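Local coordinates for protein siderophore enterobactin esterase (Emericella nidulans, PDB 6GUO) that hydrolyses the ester bonds of the bacterial siderophore enterobactin, releasing its iron inside the fungal cell, at residues H217-E228 and L271-E282. Sequence-based numbering, arbitrary orientation.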
ATOM      1  N   HIS A 217      -6.185 -27.949   5.906  1.00 42.90           N
ATOM      2  CA  HIS A 217      -7.259 -27.081   6.410  1.00 41.27           C
ATOM      3  C   HIS A 217      -7.018 -25.656   5.911  1.00 33.21           C
ATOM      4  O   HIS A 217      -6.804 -24.741   6.704  1.00 30.06           O
ATOM      5  CB  HIS A 217      -7.301 -27.113   7.943  1.00 51.11           C
ATOM      6  CG  HIS A 217      -7.126 -28.480   8.522  1.00 62.28           C
ATOM      7  ND1 HIS A 217      -5.891 -29.082   8.631  1.00 68.63           N
ATOM      8  CD2 HIS A 217      -8.022 -29.365   9.017  1.00 68.32           C
ATOM      9  CE1 HIS A 217      -6.034 -30.280   9.167  1.00 75.91           C
ATOM     10  NE2 HIS A 217      -7.317 -30.475   9.414  1.00 74.69           N
ATOM     11  N   PRO A 218      -7.049 -25.465   4.582  1.00 28.51           N
ATOM     12  CA  PRO A 218      -6.645 -24.175   4.030  1.00 25.03           C
ATOM     13  C   PRO A 218      -7.635 -23.041   4.283  1.00 22.16           C
ATOM     14  O   PRO A 218      -8.823 -23.277   4.513  1.00 21.05           O
ATOM     15  CB  PRO A 218      -6.539 -24.461   2.531  1.00 28.05           C
ATOM     16  CG  PRO A 218      -7.513 -25.555   2.301  1.00 28.65           C
ATOM     17  CD  PRO A 218      -7.448 -26.409   3.523  1.00 29.30           C
ATOM     18  N   VAL A 219      -7.108 -21.823   4.233  1.00 19.67           N
ATOM     19  CA  VAL A 219      -7.882 -20.595   4.358  1.00 18.76           C
ATOM     20  C   VAL A 219      -7.709 -19.851   3.042  1.00 17.84           C
ATOM     21  O   VAL A 219      -6.599 -19.799   2.517  1.00 17.90           O
ATOM     22  CB  VAL A 219      -7.368 -19.747   5.539  1.00 19.76           C
ATOM     23  CG1 VAL A 219      -8.064 -18.392   5.591  1.00 19.66           C
ATOM     24  CG2 VAL A 219      -7.562 -20.502   6.849  1.00 20.60           C
ATOM     25  N   LEU A 220      -8.802 -19.297   2.511  1.00 17.39           N
ATOM     26  CA  LEU A 220      -8.767 -18.507   1.269  1.00 16.01           C
ATOM     27  C   LEU A 220      -9.445 -17.151   1.458  1.00 16.31           C
ATOM     28  O   LEU A 220     -10.542 -17.075   2.011  1.00 16.57           O
ATOM     29  CB  LEU A 220      -9.463 -19.257   0.127  1.00 16.67           C
ATOM     30  CG  LEU A 220      -9.653 -18.523  -1.209  1.00 16.36           C
ATOM     31  CD1 LEU A 220      -8.320 -18.157  -1.848  1.00 16.28           C
ATOM     32  CD2 LEU A 220     -10.494 -19.352  -2.163  1.00 16.72           C
ATOM     33  N   ARG A 221      -8.796 -16.095   0.967  1.00 15.86           N
ATOM     34  CA  ARG A 221      -9.424 -14.787   0.816  1.00 16.05           C
ATOM     35  C   ARG A 221      -9.423 -14.425  -0.659  1.00 15.81           C
ATOM     36  O   ARG A 221      -8.360 -14.325  -1.269  1.00 15.90           O
ATOM     37  CB  ARG A 221      -8.703 -13.702   1.614  1.00 16.51           C
ATOM     38  CG  ARG A 221      -9.486 -12.389   1.654  1.00 16.95           C
ATOM     39  CD  ARG A 221      -8.817 -11.358   2.541  1.00 17.55           C
ATOM     40  NE  ARG A 221      -9.705 -10.231   2.865  1.00 18.54           N
ATOM     41  CZ  ARG A 221      -9.635  -8.994   2.359  1.00 19.38           C
ATOM     42  NH1 ARG A 221     -10.515  -8.077   2.764  1.00 21.03           N
ATOM     43  NH2 ARG A 221      -8.709  -8.645   1.468  1.00 20.84           N
ATOM     44  N   LEU A 222     -10.621 -14.255  -1.217  1.00 16.15           N
ATOM     45  CA  LEU A 222     -10.810 -13.765  -2.580  1.00 15.12           C
ATOM     46  C   LEU A 222     -11.099 -12.282  -2.529  1.00 15.08           C
ATOM     47  O   LEU A 222     -11.721 -11.802  -1.584  1.00 16.03           O
ATOM     48  CB  LEU A 222     -11.991 -14.473  -3.247  1.00 15.74           C
ATOM     49  CG  LEU A 222     -11.718 -15.924  -3.643  1.00 16.31           C
ATOM     50  CD1 LEU A 222     -13.017 -16.692  -3.791  1.00 17.38           C
ATOM     51  CD2 LEU A 222     -10.906 -15.970  -4.931  1.00 16.99           C
ATOM     52  N   SER A 223     -10.668 -11.554  -3.553  1.00 14.66           N
ATOM     53  CA  SER A 223     -11.016 -10.140  -3.654  1.00 14.88           C
ATOM     54  C   SER A 223     -11.040  -9.654  -5.090  1.00 14.70           C
ATOM     55  O   SER A 223     -10.464 -10.280  -5.985  1.00 14.77           O
ATOM     56  CB  SER A 223     -10.064  -9.282  -2.812  1.00 15.29           C
ATOM     57  OG  SER A 223      -8.761  -9.254  -3.370  1.00 16.06           O
ATOM     58  N   PHE A 224     -11.730  -8.538  -5.301  1.00 14.44           N
ATOM     59  CA  PHE A 224     -11.768  -7.882  -6.599  1.00 14.79           C
ATOM     60  C   PHE A 224     -12.223  -6.444  -6.416  1.00 14.47           C
ATOM     61  O   PHE A 224     -12.813  -6.100  -5.392  1.00 15.25           O
ATOM     62  CB  PHE A 224     -12.692  -8.632  -7.580  1.00 15.78           C
ATOM     63  CG  PHE A 224     -14.122  -8.735  -7.126  1.00 15.74           C
ATOM     64  CD1 PHE A 224     -15.066  -7.780  -7.511  1.00 15.92           C
ATOM     65  CD2 PHE A 224     -14.534  -9.790  -6.312  1.00 11.22           C
ATOM     66  CE1 PHE A 224     -16.389  -7.878  -7.095  1.00 12.96           C
ATOM     67  CE2 PHE A 224     -15.855  -9.893  -5.897  1.00 14.90           C
ATOM     68  CZ  PHE A 224     -16.782  -8.937  -6.284  1.00 14.24           C
ATOM     69  N   GLY A 225     -11.917  -5.605  -7.395  1.00 14.57           N
ATOM     70  CA  GLY A 225     -12.432  -4.236  -7.423  1.00 15.19           C
ATOM     71  C   GLY A 225     -13.768  -4.196  -8.137  1.00 15.96           C
ATOM     72  O   GLY A 225     -13.946  -4.883  -9.141  1.00 16.88           O
ATOM     73  N   SER A 226     -14.704  -3.378  -7.647  1.00 17.02           N
ATOM     74  CA  SER A 226     -16.055  -3.324  -8.231  1.00 17.56           C
ATOM     75  C   SER A 226     -16.060  -2.921  -9.708  1.00 17.56           C
ATOM     76  O   SER A 226     -16.914  -3.373 -10.471  1.00 19.88           O
ATOM     77  CB  SER A 226     -16.976  -2.391  -7.430  1.00 17.06           C
ATOM     78  OG  SER A 226     -16.637  -1.027  -7.634  1.00 18.97           O
ATOM     79  N   ARG A 227     -15.101  -2.087 -10.104  1.00 17.51           N
ATOM     80  CA  ARG A 227     -15.008  -1.606 -11.479  1.00 18.48           C
ATOM     81  C   ARG A 227     -14.396  -2.597 -12.467  1.00 19.06           C
ATOM     82  O   ARG A 227     -14.427  -2.340 -13.668  1.00 19.72           O
ATOM     83  CB  ARG A 227     -14.220  -0.303 -11.536  1.00 18.70           C
ATOM     84  CG  ARG A 227     -14.881   0.825 -10.777  1.00 19.01           C
ATOM     85  CD  ARG A 227     -14.086   2.101 -10.923  1.00 19.72           C
ATOM     86  NE  ARG A 227     -14.836   3.265 -10.452  1.00 21.49           N
ATOM     87  CZ  ARG A 227     -14.373   4.514 -10.461  1.00 23.95           C
ATOM     88  NH1 ARG A 227     -13.152   4.787 -10.917  1.00 26.40           N
ATOM     89  NH2 ARG A 227     -15.141   5.502 -10.015  1.00 25.32           N
ATOM     90  N   GLU A 228     -13.855  -3.719 -11.988  1.00 18.39           N
ATOM     91  CA  GLU A 228     -13.185  -4.662 -12.880  1.00 18.02           C
ATOM     92  C   GLU A 228     -14.126  -5.219 -13.957  1.00 19.62           C
ATOM     93  O   GLU A 228     -13.782  -5.208 -15.138  1.00 21.02           O
ATOM     94  CB  GLU A 228     -12.510  -5.782 -12.082  1.00 17.72           C
ATOM     95  CG  GLU A 228     -11.339  -5.263 -11.256  1.00 16.92           C
ATOM     96  CD  GLU A 228     -10.451  -6.365 -10.741  1.00 17.28           C
ATOM     97  OE1 GLU A 228      -9.814  -7.038 -11.575  1.00 18.58           O
ATOM     98  OE2 GLU A 228     -10.392  -6.551  -9.507  1.00 17.39           O
ATOM     99  N   LEU A 271     -13.142 -25.569   3.068  1.00 31.97           N
ATOM    100  CA  LEU A 271     -12.206 -24.591   3.613  1.00 31.34           C
ATOM    101  C   LEU A 271     -12.499 -24.290   5.081  1.00 31.02           C
ATOM    102  O   LEU A 271     -13.657 -24.215   5.495  1.00 32.70           O
ATOM    103  CB  LEU A 271     -12.238 -23.304   2.780  1.00 30.14           C
ATOM    104  CG  LEU A 271     -12.013 -23.496   1.273  1.00 31.02           C
ATOM    105  CD1 LEU A 271     -12.047 -22.155   0.571  1.00 30.55           C
ATOM    106  CD2 LEU A 271     -10.705 -24.206   0.961  1.00 32.13           C
ATOM    107  N   CYS A 272     -11.424 -24.133   5.851  1.00 33.45           N
ATOM    108  CA  CYS A 272     -11.479 -23.804   7.279  1.00 36.27           C
ATOM    109  C   CYS A 272     -12.053 -22.405   7.496  1.00 32.67           C
ATOM    110  O   CYS A 272     -12.854 -22.179   8.407  1.00 32.13           O
ATOM    111  CB  CYS A 272     -10.069 -23.892   7.880  1.00 42.32           C
ATOM    112  SG  CYS A 272      -9.888 -23.257   9.558  1.00 51.16           S
ATOM    113  N   LYS A 273     -11.610 -21.472   6.660  1.00 30.03           N
ATOM    114  CA  LYS A 273     -12.155 -20.124   6.627  1.00 28.81           C
ATOM    115  C   LYS A 273     -12.107 -19.614   5.193  1.00 24.34           C
ATOM    116  O   LYS A 273     -11.145 -19.869   4.467  1.00 21.46           O
ATOM    117  CB  LYS A 273     -11.371 -19.188   7.546  1.00 33.32           C
ATOM    118  CG  LYS A 273     -12.095 -17.878   7.801  1.00 38.19           C
ATOM    119  CD  LYS A 273     -11.253 -16.872   8.559  1.00 44.14           C
ATOM    120  CE  LYS A 273     -12.062 -15.610   8.814  1.00 48.74           C
ATOM    121  NZ  LYS A 273     -11.280 -14.563   9.523  1.00 53.30           N
ATOM    122  N   LEU A 274     -13.149 -18.888   4.807  1.00 21.82           N
ATOM    123  CA  LEU A 274     -13.309 -18.403   3.448  1.00 20.60           C
ATOM    124  C   LEU A 274     -13.943 -17.013   3.491  1.00 19.49           C
ATOM    125  O   LEU A 274     -14.898 -16.792   4.224  1.00 20.78           O
ATOM    126  CB  LEU A 274     -14.173 -19.383   2.661  1.00 21.41           C
ATOM    127  CG  LEU A 274     -14.616 -19.006   1.250  1.00 21.97           C
ATOM    128  CD1 LEU A 274     -13.430 -18.778   0.330  1.00 22.46           C
ATOM    129  CD2 LEU A 274     -15.543 -20.077   0.698  1.00 22.33           C
ATOM    130  N   GLU A 275     -13.395 -16.085   2.713  1.00 18.56           N
ATOM    131  CA  GLU A 275     -13.866 -14.706   2.693  1.00 19.27           C
ATOM    132  C   GLU A 275     -13.726 -14.157   1.282  1.00 18.66           C
ATOM    133  O   GLU A 275     -12.770 -14.477   0.579  1.00 19.48           O
ATOM    134  CB  GLU A 275     -13.051 -13.871   3.693  1.00 21.79           C
ATOM    135  CG  GLU A 275     -13.302 -12.366   3.670  1.00 23.48           C
ATOM    136  CD  GLU A 275     -12.690 -11.653   4.868  1.00 25.06           C
ATOM    137  OE1 GLU A 275     -13.095 -11.939   6.015  1.00 29.67           O
ATOM    138  OE2 GLU A 275     -11.805 -10.801   4.672  1.00 24.83           O
ATOM    139  N   VAL A 276     -14.700 -13.347   0.873  1.00 17.95           N
ATOM    140  CA  VAL A 276     -14.629 -12.595  -0.374  1.00 17.95           C
ATOM    141  C   VAL A 276     -14.867 -11.124  -0.044  1.00 18.05           C
ATOM    142  O   VAL A 276     -15.724 -10.802   0.787  1.00 18.57           O
ATOM    143  CB  VAL A 276     -15.621 -13.112  -1.453  1.00 19.45           C
ATOM    144  CG1 VAL A 276     -17.076 -12.972  -1.020  1.00 21.05           C
ATOM    145  CG2 VAL A 276     -15.384 -12.402  -2.786  1.00 19.17           C
ATOM    146  N   LYS A 277     -14.104 -10.247  -0.689  1.00 17.62           N
ATOM    147  CA  LYS A 277     -14.228  -8.800  -0.492  1.00 18.03           C
ATOM    148  C   LYS A 277     -14.268  -8.097  -1.844  1.00 18.09           C
ATOM    149  O   LYS A 277     -13.359  -8.257  -2.662  1.00 17.22           O
ATOM    150  CB  LYS A 277     -13.055  -8.275   0.350  1.00 19.30           C
ATOM    151  CG  LYS A 277     -12.965  -6.757   0.504  1.00 21.03           C
ATOM    152  CD  LYS A 277     -14.155  -6.163   1.243  1.00 23.29           C
ATOM    153  CE  LYS A 277     -14.169  -4.639   1.160  1.00 26.16           C
ATOM    154  NZ  LYS A 277     -13.299  -3.984   2.170  1.00 28.07           N
ATOM    155  N   GLU A 278     -15.330  -7.327  -2.067  1.00 18.61           N
ATOM    156  CA  GLU A 278     -15.427  -6.429  -3.207  1.00 19.75           C
ATOM    157  C   GLU A 278     -14.950  -5.068  -2.737  1.00 19.57           C
ATOM    158  O   GLU A 278     -15.501  -4.526  -1.775  1.00 20.89           O
ATOM    159  CB  GLU A 278     -16.874  -6.324  -3.696  1.00 21.72           C
ATOM    160  CG  GLU A 278     -17.081  -5.326  -4.830  1.00 23.03           C
ATOM    161  CD  GLU A 278     -18.483  -5.367  -5.407  1.00 26.41           C
ATOM    162  OE1 GLU A 278     -18.648  -5.003  -6.588  1.00 27.75           O
ATOM    163  OE2 GLU A 278     -19.426  -5.752  -4.684  1.00 30.61           O
ATOM    164  N   TYR A 279     -13.939  -4.520  -3.406  1.00 18.96           N
ATOM    165  CA  TYR A 279     -13.433  -3.184  -3.090  1.00 18.13           C
ATOM    166  C   TYR A 279     -14.141  -2.164  -3.975  1.00 17.84           C
ATOM    167  O   TYR A 279     -13.903  -2.113  -5.179  1.00 16.68           O
ATOM    168  CB  TYR A 279     -11.910  -3.118  -3.267  1.00 17.67           C
ATOM    169  CG  TYR A 279     -11.166  -3.815  -2.154  1.00 17.03           C
ATOM    170  CD1 TYR A 279     -10.898  -3.156  -0.963  1.00 18.51           C
ATOM    171  CD2 TYR A 279     -10.750  -5.142  -2.281  1.00 16.68           C
ATOM    172  CE1 TYR A 279     -10.227  -3.780   0.072  1.00 18.28           C
ATOM    173  CE2 TYR A 279     -10.080  -5.781  -1.246  1.00 17.65           C
ATOM    174  CZ  TYR A 279      -9.823  -5.095  -0.070  1.00 18.21           C
ATOM    175  OH  TYR A 279      -9.168  -5.700   0.965  1.00 18.12           O
ATOM    176  N   LEU A 280     -15.020  -1.362  -3.375  1.00 18.56           N
ATOM    177  CA  LEU A 280     -15.830  -0.411  -4.138  1.00 18.62           C
ATOM    178  C   LEU A 280     -14.974   0.646  -4.829  1.00 18.44           C
ATOM    179  O   LEU A 280     -14.035   1.180  -4.237  1.00 18.19           O
ATOM    180  CB  LEU A 280     -16.864   0.280  -3.244  1.00 20.34           C
ATOM    181  CG  LEU A 280     -18.035  -0.541  -2.713  1.00 23.37           C
ATOM    182  CD1 LEU A 280     -18.962   0.374  -1.920  1.00 24.50           C
ATOM    183  CD2 LEU A 280     -18.802  -1.235  -3.834  1.00 25.74           C
ATOM    184  N   ASP A 281     -15.304   0.914  -6.093  1.00 18.60           N
ATOM    185  CA  ASP A 281     -14.674   1.958  -6.915  1.00 20.54           C
ATOM    186  C   ASP A 281     -13.220   1.698  -7.318  1.00 19.67           C
ATOM    187  O   ASP A 281     -12.571   2.587  -7.875  1.00 20.29           O
ATOM    188  CB  ASP A 281     -14.772   3.347  -6.247  1.00 22.69           C
ATOM    189  CG  ASP A 281     -16.149   3.639  -5.682  1.00 26.32           C
ATOM    190  OD1 ASP A 281     -17.167   3.299  -6.328  1.00 28.97           O
ATOM    191  OD2 ASP A 281     -16.207   4.218  -4.580  1.00 31.83           O
ATOM    192  N   GLU A 282     -12.710   0.490  -7.074  1.00 17.88           N
ATOM    193  CA  GLU A 282     -11.347   0.144  -7.469  1.00 18.21           C
ATOM    194  C   GLU A 282     -11.380  -0.641  -8.776  1.00 17.40           C
ATOM    195  O   GLU A 282     -12.305  -1.418  -9.023  1.00 16.78           O
ATOM    196  CB  GLU A 282     -10.639  -0.672  -6.388  1.00 18.61           C
ATOM    197  CG  GLU A 282     -10.647  -0.055  -4.992  1.00 19.99           C
ATOM    198  CD  GLU A 282      -9.769   1.179  -4.827  1.00 20.75           C
ATOM    199  OE1 GLU A 282      -9.145   1.660  -5.797  1.00 21.33           O
ATOM    200  OE2 GLU A 282      -9.703   1.675  -3.685  1.00 22.14           O
TER
HETATM  201  O   HOH W   1     -17.431   2.802  -9.194  1.00 30.80           O
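Phe-224 leans across to the neighbouring strand and lays one ring face under Glu-278, whose CA sits 4.2 Å from the ring centroid in a CH-pi contact. Its CG, placed between backbone N and carbonyl carbon (chi1 60°), swings the ring into the hollow between Val-276 and Glu-278; CE2 meets Val-276 CG2 at the rim, and CE1 comes 3.5 Å from Glu-278 CG. Farther along this face Leu-220 and Leu-274 lie side by side, and Leu-271 CD1 closes on Leu-220 CB. On the other face the extended Arg-221 fills the groove beside Glu-275, Lys-277 and Tyr-279. Its NE makes a nearly straight 2.8 Å salt bridge to the anti side of Glu-275 OE2, while NH1 and NH2 both grip Tyr-279 OH in the guanidinium plane; Lys-277 CB lies over one guanidinium face. At the C-terminal ends Ser-226 OG accepts the N-H of Asp-281 at 2.8 Å, and Glu-228, turned back onto Gly-225 N, also bonds His-284 and Ser-189. Strands 219-225 and 273-279 run parallel, 12° apart. Helices 254-268 and 288-301 cover opposite faces of the pair, which forms the last two strands of an alpha/beta-hydrolase sheet.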